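Local coordinates for protein Ufm1-specific protease (Caenorhabditis elegans, PDB 5EJJ) that is a thiol protease that cleaves the peptide bond at the C-terminal glycine of the ubiquitin-like modifier Ufm1, releasing it from its target proteins, at residues E125-V130 with D198-T203. Residues are numbered along the deposited sequence; the frame is centred on the assembly and turned at random.
Sequences EGASCV and DVIEFT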
loop_
_atom_site.group_PDB
_atom_site.type_symbol
_atom_site.label_atom_id
_atom_site.label_comp_id
_atom_site.label_asym_id
_atom_site.label_seq_id
_atom_site.Cartn_x
_atom_site.Cartn_y
_atom_site.Cartn_z
ATOM N N GLU A 125 -11.022 -0.986 -7.282
ATOM C CA GLU A 125 -11.703 -0.752 -8.533
ATOM C C GLU A 125 -10.890 0.304 -9.251
ATOM O O GLU A 125 -10.390 1.223 -8.610
ATOM C CB GLU A 125 -13.078 -0.210 -8.210
ATOM C CG GLU A 125 -14.091 -0.366 -9.285
ATOM C CD GLU A 125 -15.465 0.108 -8.829
ATOM O OE1 GLU A 125 -15.954 -0.343 -7.748
ATOM O OE2 GLU A 125 -16.045 0.954 -9.553
ATOM N N GLY A 126 -10.709 0.150 -10.560
ATOM C CA GLY A 126 -10.116 1.195 -11.382
ATOM C C GLY A 126 -8.612 1.157 -11.593
ATOM O O GLY A 126 -7.866 0.446 -10.918
ATOM N N ALA A 127 -8.163 1.943 -12.561
ATOM C CA ALA A 127 -6.735 2.121 -12.790
ATOM C C ALA A 127 -6.277 3.430 -12.134
ATOM O O ALA A 127 -7.104 4.261 -11.762
ATOM C CB ALA A 127 -6.444 2.131 -14.280
ATOM N N SER A 128 -4.968 3.598 -11.971
ATOM C CA SER A 128 -4.405 4.861 -11.505
ATOM C C SER A 128 -3.748 5.619 -12.646
ATOM O O SER A 128 -2.769 5.132 -13.195
ATOM C CB SER A 128 -3.340 4.609 -10.444
ATOM O OG SER A 128 -3.931 4.246 -9.217
ATOM N N CYS A 129 -4.264 6.801 -12.996
ATOM C CA CYS A 129 -3.542 7.728 -13.884
ATOM C C CYS A 129 -2.533 8.534 -13.090
ATOM O O CYS A 129 -2.842 8.969 -11.995
ATOM C CB CYS A 129 -4.499 8.709 -14.523
ATOM S SG CYS A 129 -5.825 7.921 -15.387
ATOM N N VAL A 130 -1.348 8.771 -13.639
ATOM C CA VAL A 130 -0.335 9.505 -12.892
ATOM C C VAL A 130 0.505 10.443 -13.780
ATOM O O VAL A 130 0.705 10.178 -14.952
ATOM C CB VAL A 130 0.567 8.512 -12.145
ATOM C CG1 VAL A 130 1.212 7.593 -13.119
ATOM C CG2 VAL A 130 1.618 9.218 -11.337
ATOM N N ASP A 198 -2.150 -1.068 -11.922
ATOM C CA ASP A 198 -2.502 -0.763 -13.310
ATOM C C ASP A 198 -2.475 0.749 -13.538
ATOM O O ASP A 198 -3.399 1.470 -13.148
ATOM C CB ASP A 198 -3.836 -1.395 -13.712
ATOM C CG ASP A 198 -3.869 -2.876 -13.415
ATOM O OD1 ASP A 198 -2.772 -3.434 -13.178
ATOM O OD2 ASP A 198 -4.971 -3.472 -13.397
ATOM N N VAL A 199 -1.398 1.204 -14.176
ATOM C CA VAL A 199 -1.021 2.606 -14.187
ATOM C C VAL A 199 -0.889 3.135 -15.601
ATOM O O VAL A 199 -0.054 2.645 -16.342
ATOM C CB VAL A 199 0.346 2.774 -13.527
ATOM C CG1 VAL A 199 0.762 4.199 -13.544
ATOM C CG2 VAL A 199 0.317 2.284 -12.108
ATOM N N ILE A 200 -1.704 4.122 -15.972
ATOM C CA ILE A 200 -1.536 4.881 -17.214
ATOM C C ILE A 200 -0.749 6.185 -16.936
ATOM O O ILE A 200 -1.301 7.144 -16.379
ATOM C CB ILE A 200 -2.917 5.271 -17.811
ATOM C CG1 ILE A 200 -3.847 4.075 -17.843
ATOM C CG2 ILE A 200 -2.796 5.858 -19.204
ATOM C CD1 ILE A 200 -4.867 4.103 -16.748
ATOM N N GLU A 201 0.528 6.230 -17.321
ATOM C CA GLU A 201 1.361 7.422 -17.114
ATOM C C GLU A 201 1.165 8.518 -18.169
ATOM O O GLU A 201 1.183 8.222 -19.351
ATOM C CB GLU A 201 2.819 7.010 -17.101
ATOM C CG GLU A 201 3.799 8.134 -16.869
ATOM C CD GLU A 201 5.146 7.621 -16.329
ATOM O OE1 GLU A 201 6.198 8.116 -16.804
ATOM O OE2 GLU A 201 5.151 6.731 -15.426
ATOM N N PHE A 202 0.986 9.777 -17.747
ATOM C CA PHE A 202 0.891 10.927 -18.678
ATOM C C PHE A 202 1.980 11.979 -18.477
ATOM O O PHE A 202 2.651 12.033 -17.441
ATOM C CB PHE A 202 -0.427 11.675 -18.558
ATOM C CG PHE A 202 -1.633 10.865 -18.878
ATOM C CD1 PHE A 202 -2.064 9.862 -18.018
ATOM C CD2 PHE A 202 -2.400 11.162 -19.993
ATOM C CE1 PHE A 202 -3.224 9.147 -18.282
ATOM C CE2 PHE A 202 -3.570 10.452 -20.282
ATOM C CZ PHE A 202 -3.978 9.446 -19.424
ATOM N N THR A 203 2.135 12.834 -19.484
ATOM C CA THR A 203 3.015 13.984 -19.366
ATOM C C THR A 203 2.150 15.211 -19.146
ATOM O O THR A 203 1.211 15.452 -19.910
ATOM C CB THR A 203 3.877 14.164 -20.599
ATOM O OG1 THR A 203 4.899 13.162 -20.599
ATOM C CG2 THR A 203 4.543 15.520 -20.557
#
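A parallel beta pair joins Ser128, Cys129 and Val130 to Val199, Ile200 and Glu201, matched in that order, with the two short strand axes 19° apart. The backbone bonds run as a ladder. Ser128 N gives its hydrogen to Asp198 O at 2.9 Å; Ser128 O in turn accepts from Ile200 N at 3.1 Å, a more bent bond. One step on, Ile200 O takes the N-H of Val130 (O to N 3.2 Å), and the last rung, Phe202 N to Val130 O at 2.8 Å, is almost straight, 176° at the hydrogen. Ser128, Ile200 and Val130 each use both their N-H and their C=O across this pair, the parallel pairing within the five-stranded mixed sheet, where 127-139 lies between 199-205 and the antiparallel strand 235-247. Cys129 bonds through its backbone to Phe245 on that second neighbour.

The two faces differ. On one, Ile200 reaches back along the strand: its CG1 stands anti to the carbonyl carbon (chi1 -48°), and CD1 ends 3.5 Å from Ala127 CB, with Cys129 SG more loosely beside it. Cys129 also leans toward Phe202, its CB 4.0 Å from CE1, while the sulfur makes an oblique sulfur-aromatic contact with the ring. Tyr164 of the adjacent strand 163-166, and Leu171 and Ile173 of strand 171-173 beyond it, touch that ring too. On the other face Val130 CG1 meets Val199 CG1 at 3.4 Å, the two branched side chains crossing at a slant. Ser128 points to this face as well, but its OG is hydrogen-bonded to Pro195 O, and Glu201 OE1 is hydrogen-bonded to Ser345 OG.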